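Local atomic coordinates of cytosol aminopeptidase (PDB entry 3IJ3), a protein that probably acts as a manganese-dependent aminopeptidase of the M17 family, removing residues from the N-terminal ends of peptides. Residues A[377-382]-A[442-447]; A[244-249]-A[347-352]; A[111-116]-A[149-154]. One frame throughout, in Å; residues are numbered along the deposited sequence. Where two conformers were deposited one is given.

Interaction 3 comes first along the chain, pairing 111-116 with 149-154 in the sheet of the N-terminal domain. Interaction 2 (244-249 with 347-352) and interaction 1 (377-382 with 442-447) follow in series, both within the catalytic domain and both reaching its large mixed sheet. There strand 353-359 runs between strands 244-252 and 445-454. The centres of interactions 1 and 2 are about 12 Å apart and the two touch, Ile443 packing on Val347 and Pro351. Interaction 3 lies on the opposite side of the chain's centre, its centre about 43 Å from that of interaction 1 and about 42 Å from that of interaction 2, as expected for a two-domain M17 subunit.

Interaction 1 (A[377-382]-A[442-447]); sequences ANQDSL and QIPWAH
Asn378 grips the backbone of 443-445 with both ends of its side-chain amide. Its OD1 accepts from Trp445 N at 2.9 Å, the donor lying above the carbonyl plane, while its ND2 gives a nearly straight bond to Ile443 O, also 2.9 Å long, which falls almost exactly in the plane of the amide. These two bonds fix the rotation of the group. With CG between the backbone N and the carbonyl carbon (chi1 68°), the amide is directed at the backbone of 443-445. Asn378 N adds a third bond, to Trp445 O.

Trp445 meets the same residue from the side: CB of Asn378 lies at the edge of the indole, 4.0 Å from Trp445 CE3, and the amide and ring planes are 84° apart. The indole NE1 is held by Asp356, and the side chain touches Leu435 of helix 427-436.

Just beside this grip, Ala377 and Ala446 form an antiparallel non-hydrogen-bonded pair, which joins strand 374-377 to strand 445-454 in the mixed sheet of the catalytic domain. The chain then leaves the sheet, and Gln379 occupies the N-cap position of helix 380-393.

The extended side chain of Gln379 crosses the Pro444 ring obliquely, with Gln379 OE1 3.5 Å from Pro444 CG. Its NE2 is bonded to Asp441 O and also to a water that donates to Gln442 O. From the first turn of the helix, Leu382 brings its CD2 to 4.0 Å from Ala446 CB and 4.2 Å from Pro444 CB.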
ATOM      1  N   ALA A 377     -10.494 -28.293  19.512  1.00 14.65           N
ATOM      2  CA  ALA A 377     -11.251 -28.929  20.567  1.00 14.03           C
ATOM      3  C   ALA A 377     -10.418 -28.987  21.842  1.00 13.77           C
ATOM      4  O   ALA A 377      -9.210 -29.240  21.800  1.00 12.86           O
ATOM      5  CB  ALA A 377     -11.728 -30.317  20.160  1.00 15.19           C
ATOM      6  N   ASN A 378     -11.081 -28.734  22.965  1.00 12.89           N
ATOM      7  CA  ASN A 378     -10.426 -28.722  24.268  1.00 14.08           C
ATOM      8  C   ASN A 378     -10.234 -30.081  24.894  1.00 15.75           C
ATOM      9  O   ASN A 378      -9.579 -30.184  25.948  1.00 17.76           O
ATOM     10  CB  ASN A 378     -11.124 -27.783  25.247  1.00 14.31           C
ATOM     11  CG  ASN A 378     -12.498 -28.259  25.661  1.00 15.76           C
ATOM     12  OD1 ASN A 378     -12.998 -29.263  25.159  1.00 15.27           O
ATOM     13  ND2 ASN A 378     -13.134 -27.518  26.593  1.00 15.16           N
ATOM     14  N   GLN A 379     -10.797 -31.114  24.271  1.00 14.53           N
ATOM     15  CA  GLN A 379     -10.658 -32.491  24.740  1.00 15.90           C
ATOM     16  C   GLN A 379     -10.249 -33.377  23.570  1.00 14.65           C
ATOM     17  O   GLN A 379     -10.880 -33.359  22.505  1.00 15.52           O
ATOM     18  CB  GLN A 379     -11.964 -32.991  25.387  1.00 15.50           C
ATOM     19  CG  GLN A 379     -12.248 -32.277  26.743  1.00 19.59           C
ATOM     20  CD  GLN A 379     -13.409 -32.873  27.492  1.00 25.24           C
ATOM     21  OE1 GLN A 379     -13.874 -33.962  27.168  1.00 22.92           O
ATOM     22  NE2 GLN A 379     -13.871 -32.169  28.535  1.00 25.23           N
ATOM     23  N   ASP A 380      -9.196 -34.164  23.769  1.00 15.81           N
ATOM     24  CA  ASP A 380      -8.677 -35.003  22.674  1.00 16.30           C
ATOM     25  C   ASP A 380      -9.650 -36.061  22.132  1.00 15.83           C
ATOM     26  O   ASP A 380      -9.696 -36.298  20.912  1.00 15.50           O
ATOM     27  CB  ASP A 380      -7.349 -35.639  23.063  1.00 17.28           C
ATOM     28  CG  ASP A 380      -6.184 -34.621  23.157  1.00 20.66           C
ATOM     29  OD1 ASP A 380      -6.229 -33.514  22.563  1.00 20.86           O
ATOM     30  OD2 ASP A 380      -5.192 -34.963  23.844  1.00 24.86           O
ATOM     31  N   SER A 381     -10.434 -36.681  22.999  1.00 15.53           N
ATOM     32  CA  SER A 381     -11.379 -37.705  22.551  1.00 15.53           C
ATOM     33  C   SER A 381     -12.396 -37.132  21.585  1.00 14.00           C
ATOM     34  O   SER A 381     -12.729 -37.761  20.563  1.00 13.96           O
ATOM     35  CB  SER A 381     -12.058 -38.371  23.736  1.00 17.32           C
ATOM     36  OG  SER A 381     -11.105 -39.026  24.554  1.00 17.47           O
ATOM     37  N   LEU A 382     -12.887 -35.932  21.889  1.00 14.64           N
ATOM     38  CA  LEU A 382     -13.836 -35.254  21.011  1.00 15.34           C
ATOM     39  C   LEU A 382     -13.209 -34.961  19.660  1.00 14.41           C
ATOM     40  O   LEU A 382     -13.809 -35.224  18.596  1.00 14.41           O
ATOM     41  CB  LEU A 382     -14.318 -33.960  21.661  1.00 14.85           C
ATOM     42  CG  LEU A 382     -15.264 -33.065  20.860  1.00 16.08           C
ATOM     43  CD1 LEU A 382     -16.546 -33.856  20.434  1.00 16.12           C
ATOM     44  CD2 LEU A 382     -15.584 -31.841  21.738  1.00 16.60           C
ATOM     45  N   GLN A 442     -13.361 -28.590  31.478  1.00 21.04           N
ATOM     46  CA  GLN A 442     -14.226 -29.706  31.911  1.00 21.71           C
ATOM     47  C   GLN A 442     -15.491 -29.908  31.073  1.00 19.91           C
ATOM     48  O   GLN A 442     -16.229 -30.883  31.285  1.00 20.84           O
ATOM     49  CB  GLN A 442     -14.621 -29.563  33.394  1.00 23.52           C
ATOM     50  CG  GLN A 442     -13.407 -29.367  34.328  1.00 29.73           C
ATOM     51  CD  GLN A 442     -12.312 -30.407  34.114  1.00 36.82           C
ATOM     52  OE1 GLN A 442     -11.124 -30.067  34.066  1.00 44.32           O
ATOM     53  NE2 GLN A 442     -12.708 -31.674  33.936  1.00 41.12           N
ATOM     54  N   ILE A 443     -15.772 -28.976  30.166  1.00 17.37           N
ATOM     55  CA  ILE A 443     -16.929 -29.072  29.283  1.00 16.83           C
ATOM     56  C   ILE A 443     -16.406 -29.389  27.879  1.00 16.31           C
ATOM     57  O   ILE A 443     -15.681 -28.583  27.315  1.00 16.63           O
ATOM     58  CB  ILE A 443     -17.709 -27.738  29.251  1.00 15.80           C
ATOM     59  CG1 ILE A 443     -18.237 -27.388  30.645  1.00 19.47           C
ATOM     60  CG2 ILE A 443     -18.865 -27.803  28.244  1.00 16.58           C
ATOM     61  CD1 ILE A 443     -18.782 -25.941  30.764  1.00 20.71           C
ATOM     62  N   PRO A 444     -16.787 -30.543  27.305  1.00 15.13           N
ATOM     63  CA  PRO A 444     -16.293 -30.880  25.946  1.00 14.22           C
ATOM     64  C   PRO A 444     -16.756 -29.820  24.952  1.00 14.40           C
ATOM     65  O   PRO A 444     -17.953 -29.535  24.857  1.00 14.12           O
ATOM     66  CB  PRO A 444     -16.930 -32.246  25.672  1.00 14.91           C
ATOM     67  CG  PRO A 444     -17.172 -32.799  27.000  1.00 15.76           C
ATOM     68  CD  PRO A 444     -17.582 -31.651  27.858  1.00 15.49           C
ATOM     69  N   TRP A 445     -15.799 -29.224  24.255  1.00 13.65           N
ATOM     70  CA  TRP A 445     -16.077 -28.109  23.327  1.00 13.52           C
ATOM     71  C   TRP A 445     -15.281 -28.202  22.033  1.00 13.51           C
ATOM     72  O   TRP A 445     -14.050 -28.384  22.055  1.00 14.48           O
ATOM     73  CB  TRP A 445     -15.772 -26.784  24.070  1.00 13.25           C
ATOM     74  CG  TRP A 445     -15.649 -25.578  23.197  1.00 13.23           C
ATOM     75  CD1 TRP A 445     -16.622 -25.010  22.410  1.00 18.14           C
ATOM     76  CD2 TRP A 445     -14.480 -24.757  23.044  1.00 13.63           C
ATOM     77  NE1 TRP A 445     -16.110 -23.894  21.746  1.00 17.03           N
ATOM     78  CE2 TRP A 445     -14.802 -23.721  22.130  1.00 15.76           C
ATOM     79  CE3 TRP A 445     -13.186 -24.801  23.584  1.00 18.22           C
ATOM     80  CZ2 TRP A 445     -13.878 -22.745  21.747  1.00 15.73           C
ATOM     81  CZ3 TRP A 445     -12.253 -23.807  23.176  1.00 19.04           C
ATOM     82  CH2 TRP A 445     -12.621 -22.811  22.267  1.00 17.46           C
ATOM     83  N   ALA A 446     -15.983 -28.055  20.902  1.00 13.97           N
ATOM     84  CA  ALA A 446     -15.375 -28.059  19.588  1.00 14.60           C
ATOM     85  C   ALA A 446     -15.737 -26.730  18.918  1.00 14.20           C
ATOM     86  O   ALA A 446     -16.886 -26.269  19.014  1.00 14.22           O
ATOM     87  CB  ALA A 446     -15.879 -29.250  18.710  1.00 14.00           C
ATOM     88  N   HIS A 447     -14.746 -26.120  18.288  1.00 13.13           N
ATOM     89  CA  HIS A 447     -14.898 -24.856  17.563  1.00 13.31           C
ATOM     90  C   HIS A 447     -14.464 -25.085  16.131  1.00 12.81           C
ATOM     91  O   HIS A 447     -13.342 -25.553  15.875  1.00 14.11           O
ATOM     92  CB  HIS A 447     -14.032 -23.791  18.229  1.00 14.60           C
ATOM     93  CG  HIS A 447     -13.733 -22.602  17.370  1.00 19.59           C
ATOM     94  ND1 HIS A 447     -14.665 -21.629  17.083  1.00 23.65           N
ATOM     95  CD2 HIS A 447     -12.574 -22.190  16.803  1.00 24.05           C
ATOM     96  CE1 HIS A 447     -14.113 -20.715  16.310  1.00 19.34           C
ATOM     97  NE2 HIS A 447     -12.839 -21.013  16.151  1.00 27.95           N
TER
HETATM   98  O   HOH W   1     -15.393 -33.637  30.581  1.00 36.92           O

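Interaction 2 (A[244-249]-A[347-352]); sequences KVTLVG and VKEDPD
Lys244 lays its aliphatic chain across Pro351 and Glu349 where strand 244-252 begins, on the sheet of the catalytic domain. The opposing segment, between helix 335-347 and strand 353-359, holds a type I beta turn from Val347 to Asp350, closed by a bond from Asp350 N to Val347 O. Strand 353-359 runs parallel to 244-252, so the contact packs the helix-to-strand connection against the first residues of the adjacent strand.

Beyond CG the lysine chain is extended, and it bends at its last torsion (chi4 62°). Its base rests on the proline, Lys244 CB being 3.9 Å from Pro351 CB. Further out the chain meets Glu349 at about a right angle, with Lys244 CD 4.1 Å from Glu349 CB. This crossing joins methylene groups, not charges: Lys244 NZ stays 5.5 Å from Glu349 OE2. The carboxylate instead forms salt bridges with Lys236 through OE2 and with Arg297 through OE1, a setting that would probably favour its ionised form.

Thr246, the next residue of the strand to face the connection, comes obliquely against the same proline, its OG1 3.9 Å from Pro351 CB. With OG1 anti to the carbonyl carbon (chi1 -59°), the hydroxyl is turned to donate to a water 2.7 Å from Thr246 OG1. The water in turn donates to Glu349 OE1, bridging a buried hydroxyl to the charged group.

Asp352 directs its carboxylate to Tyr481 through OD2. Its backbone reaches Lys244 by a weak, bent hydrogen bond, Asp352 N to Lys244 O, 2.8 Å long but with an angle of only 126° at the hydrogen.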
ATOM      1  N   LYS A 244     -27.391 -32.619  27.222  1.00 14.84           N
ATOM      2  CA  LYS A 244     -27.433 -31.304  26.625  1.00 16.53           C
ATOM      3  C   LYS A 244     -26.350 -31.117  25.570  1.00 15.56           C
ATOM      4  O   LYS A 244     -25.163 -31.257  25.853  1.00 15.90           O
ATOM      5  CB  LYS A 244     -27.301 -30.225  27.697  1.00 15.93           C
ATOM      6  CG  LYS A 244     -28.490 -30.082  28.634  1.00 19.05           C
ATOM      7  CD  LYS A 244     -28.217 -28.955  29.640  1.00 20.07           C
ATOM      8  CE  LYS A 244     -29.453 -28.583  30.466  1.00 25.51           C
ATOM      9  NZ  LYS A 244     -29.926 -29.685  31.286  1.00 22.25           N
ATOM     10  N   VAL A 245     -26.781 -30.829  24.347  1.00 15.23           N
ATOM     11  CA  VAL A 245     -25.880 -30.505  23.232  1.00 14.77           C
ATOM     12  C   VAL A 245     -26.240 -29.079  22.874  1.00 15.29           C
ATOM     13  O   VAL A 245     -27.402 -28.812  22.518  1.00 14.18           O
ATOM     14  CB  VAL A 245     -26.085 -31.426  22.031  1.00 14.87           C
ATOM     15  CG1 VAL A 245     -25.263 -30.925  20.805  1.00 15.81           C
ATOM     16  CG2 VAL A 245     -25.727 -32.865  22.407  1.00 14.28           C
ATOM     17  N   THR A 246     -25.268 -28.168  22.971  1.00 14.39           N
ATOM     18  CA  THR A 246     -25.488 -26.759  22.692  1.00 14.75           C
ATOM     19  C   THR A 246     -24.647 -26.321  21.504  1.00 14.52           C
ATOM     20  O   THR A 246     -23.410 -26.535  21.476  1.00 14.60           O
ATOM     21  CB  THR A 246     -25.188 -25.867  23.934  1.00 15.18           C
ATOM     22  OG1 THR A 246     -26.039 -26.257  25.024  1.00 15.70           O
ATOM     23  CG2 THR A 246     -25.380 -24.318  23.599  1.00 14.60           C
ATOM     24  N   LEU A 247     -25.323 -25.720  20.516  1.00 14.51           N
ATOM     25  CA  LEU A 247     -24.715 -25.246  19.294  1.00 15.41           C
ATOM     26  C   LEU A 247     -24.684 -23.721  19.327  1.00 15.76           C
ATOM     27  O   LEU A 247     -25.657 -23.081  19.735  1.00 16.17           O
ATOM     28  CB  LEU A 247     -25.532 -25.698  18.090  1.00 14.46           C
ATOM     29  CG  LEU A 247     -25.843 -27.196  17.985  1.00 15.15           C
ATOM     30  CD1 LEU A 247     -26.677 -27.479  16.688  1.00 14.72           C
ATOM     31  CD2 LEU A 247     -24.572 -28.056  18.042  1.00 15.59           C
ATOM     32  N   VAL A 248     -23.552 -23.163  18.929  1.00 16.13           N
ATOM     33  CA  VAL A 248     -23.344 -21.739  18.911  1.00 15.76           C
ATOM     34  C   VAL A 248     -22.872 -21.321  17.522  1.00 15.89           C
ATOM     35  O   VAL A 248     -21.987 -21.941  16.934  1.00 16.40           O
ATOM     36  CB  VAL A 248     -22.330 -21.349  19.967  1.00 16.93           C
ATOM     37  CG1 VAL A 248     -22.090 -19.802  19.950  1.00 19.24           C
ATOM     38  CG2 VAL A 248     -22.766 -21.822  21.367  1.00 17.70           C
ATOM     39  N   GLY A 249     -23.477 -20.278  16.959  1.00 15.61           N
ATOM     40  CA  GLY A 249     -23.074 -19.815  15.644  1.00 15.58           C
ATOM     41  C   GLY A 249     -22.920 -18.303  15.505  1.00 16.11           C
ATOM     42  O   GLY A 249     -23.771 -17.544  15.939  1.00 15.85           O
ATOM     43  N   VAL A 347     -22.121 -22.307  28.803  1.00 16.56           N
ATOM     44  CA  VAL A 347     -21.414 -23.046  29.859  1.00 17.70           C
ATOM     45  C   VAL A 347     -22.154 -23.098  31.205  1.00 18.11           C
ATOM     46  O   VAL A 347     -21.942 -24.022  31.982  1.00 18.52           O
ATOM     47  CB  VAL A 347     -19.954 -22.535  30.090  1.00 19.07           C
ATOM     48  CG1 VAL A 347     -19.086 -22.777  28.856  1.00 17.68           C
ATOM     49  CG2 VAL A 347     -19.947 -21.112  30.530  1.00 22.18           C
ATOM     50  N   LYS A 348     -23.010 -22.115  31.476  1.00 19.67           N
ATOM     51  CA  LYS A 348     -23.758 -22.065  32.735  1.00 20.64           C
ATOM     52  C   LYS A 348     -24.576 -23.321  33.015  1.00 20.87           C
ATOM     53  O   LYS A 348     -24.795 -23.668  34.168  1.00 21.94           O
ATOM     54  CB  LYS A 348     -24.686 -20.848  32.772  1.00 22.72           C
ATOM     55  CG  LYS A 348     -23.976 -19.507  32.875  1.00 25.05           C
ATOM     56  CD  LYS A 348     -24.994 -18.368  32.933  1.00 32.11           C
ATOM     57  CE  LYS A 348     -24.323 -16.998  32.985  1.00 36.03           C
ATOM     58  NZ  LYS A 348     -23.583 -16.728  34.266  1.00 38.99           N
ATOM     59  N   GLU A 349     -25.023 -24.001  31.967  1.00 20.53           N
ATOM     60  CA  GLU A 349     -25.819 -25.226  32.110  1.00 20.46           C
ATOM     61  C   GLU A 349     -24.987 -26.507  32.241  1.00 19.42           C
ATOM     62  O   GLU A 349     -25.559 -27.600  32.354  1.00 20.50           O
ATOM     63  CB  GLU A 349     -26.741 -25.386  30.888  1.00 20.87           C
ATOM     64  CG  GLU A 349     -27.787 -24.312  30.755  1.00 23.09           C
ATOM     65  CD  GLU A 349     -28.748 -24.557  29.610  1.00 27.62           C
ATOM     66  OE1 GLU A 349     -28.282 -24.876  28.489  1.00 23.45           O
ATOM     67  OE2 GLU A 349     -29.977 -24.376  29.825  1.00 29.30           O
ATOM     68  N   ASP A 350     -23.657 -26.396  32.198  1.00 18.58           N
ATOM     69  CA  ASP A 350     -22.771 -27.563  32.256  1.00 19.48           C
ATOM     70  C   ASP A 350     -23.240 -28.628  31.228  1.00 18.40           C
ATOM     71  O   ASP A 350     -23.531 -29.782  31.577  1.00 17.95           O
ATOM     72  CB  ASP A 350     -22.723 -28.170  33.665  1.00 20.30           C
ATOM     73  CG  ASP A 350     -21.614 -29.196  33.813  1.00 24.27           C
ATOM     74  OD1 ASP A 350     -20.629 -29.120  33.039  1.00 25.29           O
ATOM     75  OD2 ASP A 350     -21.726 -30.082  34.686  1.00 27.06           O
ATOM     76  N   PRO A 351     -23.322 -28.230  29.956  1.00 17.31           N
ATOM     77  CA  PRO A 351     -23.801 -29.131  28.928  1.00 17.27           C
ATOM     78  C   PRO A 351     -22.847 -30.276  28.653  1.00 17.53           C
ATOM     79  O   PRO A 351     -21.657 -30.198  29.006  1.00 16.16           O
ATOM     80  CB  PRO A 351     -23.938 -28.212  27.695  1.00 17.72           C
ATOM     81  CG  PRO A 351     -22.942 -27.148  27.897  1.00 17.26           C
ATOM     82  CD  PRO A 351     -22.819 -26.968  29.396  1.00 17.48           C
ATOM     83  N   ASP A 352     -23.363 -31.339  28.032  1.00 16.32           N
ATOM     84  CA  ASP A 352     -22.531 -32.497  27.688  1.00 16.01           C
ATOM     85  C   ASP A 352     -21.550 -32.165  26.560  1.00 15.58           C
ATOM     86  O   ASP A 352     -20.462 -32.753  26.481  1.00 15.31           O
ATOM     87  CB  ASP A 352     -23.409 -33.673  27.254  1.00 17.07           C
ATOM     88  CG  ASP A 352     -22.670 -34.995  27.251  1.00 20.30           C
ATOM     89  OD1 ASP A 352     -22.088 -35.350  28.294  1.00 19.72           O
ATOM     90  OD2 ASP A 352     -22.724 -35.733  26.246  1.00 21.90           O
TER
HETATM   91  O   HOH W   2     -25.978 -24.784  27.251  1.00 18.51           O

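Interaction 3 (A[111-116]-A[149-154]); sequences GAFQLN and YLAKLF
Phe113 and Leu153 project from neighbouring strands onto one face of the sheet, with Phe113 CB 4.0 Å from Leu153 CD1. Along that face the phenyl ring reaches back to Ala151, placing its CE2 3.6 Å from Ala151 CB. In the other direction Leu115 meets Leu153 at about a right angle, its CD2 4.0 Å from Leu153 CD1. Leu153 turns its CG away from the backbone N (chi1 -169°), which sets CD1 against the Phe113 backbone as well. Helix 123-135 covers this end of the cluster, Phe133 touching Leu153, and Tyr126, Ala129 and Leu130 touching Leu115.

This helix connects strands 111-114 and 151-154 as a beta-alpha-beta unit of the N-terminal domain, and the two strands lie side by side and parallel. Gly111 receives Lys152 N on its carbonyl oxygen and gives its own N-H to Leu150 O. Phe113, two residues on, does likewise: its N bonds to Lys152 O at 2.8 Å, and its O accepts from Phe154 N at 2.9 Å. Lys152 O also lies in the plane of the phenyl ring, at its edge. Beyond the last of these bonds a water takes over, accepting from Leu115 N and donating to Phe154 O.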
ATOM      1  N   GLY A 111     -35.220 -34.912 -18.992  1.00 17.90           N
ATOM      2  CA  GLY A 111     -35.782 -36.238 -18.706  1.00 17.87           C
ATOM      3  C   GLY A 111     -35.885 -36.658 -17.269  1.00 16.33           C
ATOM      4  O   GLY A 111     -35.517 -35.911 -16.358  1.00 16.58           O
ATOM      5  N   ALA A 112     -36.420 -37.870 -17.093  1.00 15.19           N
ATOM      6  CA  ALA A 112     -36.596 -38.524 -15.806  1.00 13.76           C
ATOM      7  C   ALA A 112     -35.558 -39.620 -15.755  1.00 13.35           C
ATOM      8  O   ALA A 112     -35.608 -40.565 -16.549  1.00 13.42           O
ATOM      9  CB  ALA A 112     -38.029 -39.126 -15.683  1.00 13.43           C
ATOM     10  N   PHE A 113     -34.616 -39.508 -14.821  1.00 12.10           N
ATOM     11  CA  PHE A 113     -33.487 -40.444 -14.743  1.00 11.22           C
ATOM     12  C   PHE A 113     -33.501 -41.271 -13.478  1.00 11.73           C
ATOM     13  O   PHE A 113     -34.235 -40.982 -12.536  1.00 11.20           O
ATOM     14  CB  PHE A 113     -32.157 -39.663 -14.842  1.00 12.14           C
ATOM     15  CG  PHE A 113     -31.992 -38.871 -16.130  1.00 10.52           C
ATOM     16  CD1 PHE A 113     -31.297 -39.416 -17.211  1.00 12.13           C
ATOM     17  CD2 PHE A 113     -32.535 -37.597 -16.271  1.00 12.59           C
ATOM     18  CE1 PHE A 113     -31.144 -38.703 -18.409  1.00 12.37           C
ATOM     19  CE2 PHE A 113     -32.395 -36.875 -17.460  1.00 15.07           C
ATOM     20  CZ  PHE A 113     -31.695 -37.436 -18.544  1.00 13.49           C
ATOM     21  N   GLN A 114     -32.671 -42.300 -13.438  0.50 11.84           N
ATOM     22  CA  GLN A 114     -32.565 -43.117 -12.249  0.50 12.09           C
ATOM     23  C   GLN A 114     -31.160 -43.647 -12.152  0.50 13.02           C
ATOM     24  O   GLN A 114     -30.478 -43.819 -13.166  0.50 13.35           O
ATOM     25  CB  GLN A 114     -33.526 -44.313 -12.320  0.50 12.79           C
ATOM     26  CG  GLN A 114     -33.100 -45.322 -13.369  0.50 11.30           C
ATOM     27  CD  GLN A 114     -34.047 -46.490 -13.525  0.50 15.54           C
ATOM     28  OE1 GLN A 114     -35.149 -46.502 -12.975  0.50 16.37           O
ATOM     29  NE2 GLN A 114     -33.627 -47.473 -14.310  0.50 19.58           N
ATOM     30  N   LEU A 115     -30.725 -43.889 -10.920  1.00 13.38           N
ATOM     31  CA  LEU A 115     -29.431 -44.509 -10.639  1.00 14.00           C
ATOM     32  C   LEU A 115     -29.744 -45.971 -10.362  1.00 15.86           C
ATOM     33  O   LEU A 115     -30.908 -46.316 -10.108  1.00 17.01           O
ATOM     34  CB  LEU A 115     -28.781 -43.913  -9.395  1.00 14.99           C
ATOM     35  CG  LEU A 115     -28.493 -42.414  -9.455  1.00 14.34           C
ATOM     36  CD1 LEU A 115     -27.605 -42.046  -8.240  1.00 12.11           C
ATOM     37  CD2 LEU A 115     -27.818 -42.055 -10.758  1.00 15.09           C
ATOM     38  N   ASN A 116     -28.724 -46.827 -10.404  1.00 16.03           N
ATOM     39  CA  ASN A 116     -28.877 -48.261 -10.091  1.00 17.49           C
ATOM     40  C   ASN A 116     -28.035 -48.591  -8.863  1.00 17.31           C
ATOM     41  O   ASN A 116     -26.826 -48.393  -8.855  1.00 16.29           O
ATOM     42  CB  ASN A 116     -28.452 -49.128 -11.288  1.00 17.57           C
ATOM     43  CG  ASN A 116     -28.569 -50.631 -11.022  1.00 23.30           C
ATOM     44  OD1 ASN A 116     -28.849 -51.071  -9.904  1.00 26.40           O
ATOM     45  ND2 ASN A 116     -28.356 -51.427 -12.070  1.00 28.38           N
ATOM     46  N   TYR A 149     -33.397 -26.534 -14.200  1.00 26.25           N
ATOM     47  CA  TYR A 149     -32.809 -27.637 -14.940  1.00 24.39           C
ATOM     48  C   TYR A 149     -33.915 -28.593 -15.337  1.00 24.33           C
ATOM     49  O   TYR A 149     -34.901 -28.739 -14.618  1.00 25.24           O
ATOM     50  CB  TYR A 149     -31.757 -28.350 -14.114  1.00 24.07           C
ATOM     51  CG  TYR A 149     -30.593 -27.477 -13.746  1.00 20.18           C
ATOM     52  CD1 TYR A 149     -29.710 -27.011 -14.715  1.00 19.48           C
ATOM     53  CD2 TYR A 149     -30.347 -27.134 -12.423  1.00 20.49           C
ATOM     54  CE1 TYR A 149     -28.645 -26.213 -14.381  1.00 21.29           C
ATOM     55  CE2 TYR A 149     -29.266 -26.349 -12.080  1.00 19.07           C
ATOM     56  CZ  TYR A 149     -28.426 -25.896 -13.051  1.00 19.49           C
ATOM     57  OH  TYR A 149     -27.358 -25.129 -12.680  1.00 23.15           O
ATOM     58  N   LEU A 150     -33.755 -29.239 -16.479  1.00 23.34           N
ATOM     59  CA  LEU A 150     -34.800 -30.128 -17.004  1.00 22.50           C
ATOM     60  C   LEU A 150     -34.593 -31.609 -16.725  1.00 20.22           C
ATOM     61  O   LEU A 150     -35.399 -32.424 -17.167  1.00 21.95           O
ATOM     62  CB  LEU A 150     -34.951 -29.907 -18.505  1.00 22.95           C
ATOM     63  CG  LEU A 150     -35.292 -28.462 -18.885  1.00 26.05           C
ATOM     64  CD1 LEU A 150     -35.371 -28.310 -20.410  1.00 25.95           C
ATOM     65  CD2 LEU A 150     -36.581 -28.012 -18.204  1.00 24.42           C
ATOM     66  N   ALA A 151     -33.514 -31.964 -16.042  1.00 17.31           N
ATOM     67  CA  ALA A 151     -33.278 -33.343 -15.669  1.00 16.58           C
ATOM     68  C   ALA A 151     -33.703 -33.535 -14.213  1.00 16.91           C
ATOM     69  O   ALA A 151     -33.375 -32.711 -13.334  1.00 16.14           O
ATOM     70  CB  ALA A 151     -31.820 -33.711 -15.858  1.00 16.35           C
ATOM     71  N   LYS A 152     -34.447 -34.613 -13.962  1.00 15.84           N
ATOM     72  CA  LYS A 152     -34.875 -34.975 -12.601  1.00 15.59           C
ATOM     73  C   LYS A 152     -34.462 -36.405 -12.324  1.00 14.29           C
ATOM     74  O   LYS A 152     -34.338 -37.207 -13.254  1.00 14.49           O
ATOM     75  CB  LYS A 152     -36.368 -34.803 -12.421  1.00 16.74           C
ATOM     76  CG  LYS A 152     -36.831 -33.359 -12.607  1.00 20.33           C
ATOM     77  CD  LYS A 152     -38.281 -33.232 -12.178  1.00 27.99           C
ATOM     78  CE  LYS A 152     -38.810 -31.803 -12.288  1.00 30.23           C
ATOM     79  NZ  LYS A 152     -40.175 -31.762 -11.659  1.00 35.41           N
ATOM     80  N   LEU A 153     -34.231 -36.713 -11.049  1.00 12.15           N
ATOM     81  CA  LEU A 153     -33.754 -38.031 -10.644  1.00 10.78           C
ATOM     82  C   LEU A 153     -34.695 -38.716  -9.688  1.00 12.09           C
ATOM     83  O   LEU A 153     -35.185 -38.107  -8.720  1.00 11.00           O
ATOM     84  CB  LEU A 153     -32.390 -37.888  -9.962  1.00 11.19           C
ATOM     85  CG  LEU A 153     -31.539 -39.120  -9.668  1.00 12.60           C
ATOM     86  CD1 LEU A 153     -31.105 -39.804 -10.998  1.00 11.84           C
ATOM     87  CD2 LEU A 153     -30.279 -38.708  -8.857  1.00  9.10           C
ATOM     88  N   PHE A 154     -34.925 -40.005  -9.924  1.00 11.01           N
ATOM     89  CA  PHE A 154     -35.748 -40.766  -9.045  1.00 12.15           C
ATOM     90  C   PHE A 154     -35.071 -40.928  -7.680  1.00 11.96           C
ATOM     91  O   PHE A 154     -33.882 -41.261  -7.604  1.00 12.12           O
ATOM     92  CB  PHE A 154     -36.050 -42.136  -9.631  1.00 13.13           C
ATOM     93  CG  PHE A 154     -36.816 -43.015  -8.696  1.00 14.40           C
ATOM     94  CD1 PHE A 154     -38.082 -42.649  -8.285  1.00 15.31           C
ATOM     95  CD2 PHE A 154     -36.271 -44.195  -8.212  1.00 14.65           C
ATOM     96  CE1 PHE A 154     -38.807 -43.450  -7.403  1.00 16.24           C
ATOM     97  CE2 PHE A 154     -36.985 -44.994  -7.335  1.00 17.31           C
ATOM     98  CZ  PHE A 154     -38.250 -44.610  -6.925  1.00 17.82           C
TER
HETATM   99  O   HOH W   3     -32.409 -43.285  -8.758  1.00 11.64           O